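Local coordinates for Amy13K (Eubacterium rectale DSM 17629, PDB 6B3P), which probably binds starch through two family 26 carbohydrate-binding modules of a surface-anchored gut alpha-amylase, each module holding a maltooligosaccharide in the crystal, at residues S110-G113 / S114-N118. Sequence-based numbering, arbitrary orientation.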
# COMPACT_ATOMS: atom_id res chain seq x y z
N SER A 110 5.00 -19.59 -9.53
CA SER A 110 6.13 -20.35 -10.06
C SER A 110 5.80 -21.84 -10.14
O SER A 110 5.60 -22.49 -9.12
CB SER A 110 7.37 -20.15 -9.18
OG SER A 110 8.34 -21.14 -9.45
N GLY A 111 5.75 -22.35 -11.36
CA GLY A 111 5.55 -23.77 -11.59
C GLY A 111 4.28 -24.32 -10.96
O GLY A 111 4.30 -25.37 -10.31
N MET A 112 3.18 -23.60 -11.15
CA MET A 112 1.86 -24.07 -10.72
C MET A 112 0.82 -23.71 -11.77
O MET A 112 -0.38 -23.65 -11.49
CB MET A 112 1.49 -23.46 -9.36
CG MET A 112 1.46 -21.95 -9.33
SD MET A 112 1.19 -21.30 -7.66
CE MET A 112 -0.56 -21.62 -7.43
N GLY A 113 1.29 -23.48 -13.00
CA GLY A 113 0.41 -23.23 -14.13
C GLY A 113 0.17 -21.76 -14.40
O GLY A 113 0.86 -20.90 -13.84
N SER A 114 -0.81 -21.47 -15.25
CA SER A 114 -1.08 -20.10 -15.68
C SER A 114 -2.49 -19.66 -15.29
O SER A 114 -2.89 -18.52 -15.52
CB SER A 114 -0.90 -19.98 -17.20
OG SER A 114 -1.84 -20.78 -17.90
N THR A 115 -3.25 -20.58 -14.68
CA THR A 115 -4.57 -20.27 -14.15
C THR A 115 -4.48 -20.16 -12.63
O THR A 115 -4.37 -21.16 -11.93
CB THR A 115 -5.61 -21.35 -14.52
OG1 THR A 115 -5.10 -22.65 -14.20
CG2 THR A 115 -5.93 -21.27 -16.01
N ILE A 116 -4.52 -18.92 -12.15
CA ILE A 116 -4.33 -18.63 -10.73
C ILE A 116 -5.61 -18.06 -10.13
O ILE A 116 -6.33 -17.30 -10.77
CB ILE A 116 -3.17 -17.64 -10.50
CG1 ILE A 116 -1.91 -18.11 -11.24
CG2 ILE A 116 -2.89 -17.47 -9.01
CD1 ILE A 116 -1.39 -19.46 -10.80
N TYR A 117 -5.88 -18.44 -8.88
CA TYR A 117 -7.06 -18.00 -8.16
C TYR A 117 -6.67 -17.32 -6.86
O TYR A 117 -5.60 -17.58 -6.30
CB TYR A 117 -7.99 -19.18 -7.86
CG TYR A 117 -8.54 -19.87 -9.08
CD1 TYR A 117 -7.81 -20.84 -9.75
CD2 TYR A 117 -9.81 -19.57 -9.55
CE1 TYR A 117 -8.32 -21.48 -10.86
CE2 TYR A 117 -10.33 -20.21 -10.66
CZ TYR A 117 -9.58 -21.16 -11.31
OH TYR A 117 -10.09 -21.80 -12.42
N ASN A 118 -7.53 -16.43 -6.37
CA ASN A 118 -7.41 -15.90 -5.02
C ASN A 118 -8.68 -16.14 -4.23
O ASN A 118 -9.77 -15.72 -4.64
CB ASN A 118 -7.08 -14.41 -5.04
CG ASN A 118 -6.86 -13.84 -3.65
OD1 ASN A 118 -7.78 -13.35 -3.01
ND2 ASN A 118 -5.62 -13.93 -3.18
O HOH W 1 -2.51 -23.13 -12.74
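M112 and I116 meet in the loop that, in the second family 26 starch-binding module, carries the chain from strand 101-108 of one sheet to strand 116-121 of another, a crossing consistent with a beta-sandwich. Their side chains cross at roughly a right angle, and both CG and CE of M112 lie 4.1 Å from CD1 of I116, so one methyl touches the methionine at two points. A bend at chi3 (-75°) brings CE as close to that methyl as CG is. The pair is buried, with Y151, I141 and A109 continuing the apolar packing around I116 and T173 lying against M112. CD1 of I116 also stands 4.0 Å from O of G113. G113 itself has phi 95° and psi -168°, backbone angles at which a side chain would press on the preceding carbonyl oxygen.

By contrast, G113, S114 and T115 are exposed, and no direct hydrogen bond joins 110-113 to 114-118. A water in the bend bridges them instead, donating to O of M112 at a short 2.5 Å and to O of T115 at 2.8 Å. The M112 carbonyl has a second donor in ND2 of N169.

The side chain of M112 is about 12 Å from a bound glucose; pocket residues Y119 and W121 come later on strand 116-121. The loop is thus held by apolar packing and a water-mediated link between two carbonyls that, both being acceptors, cannot hydrogen-bond each other.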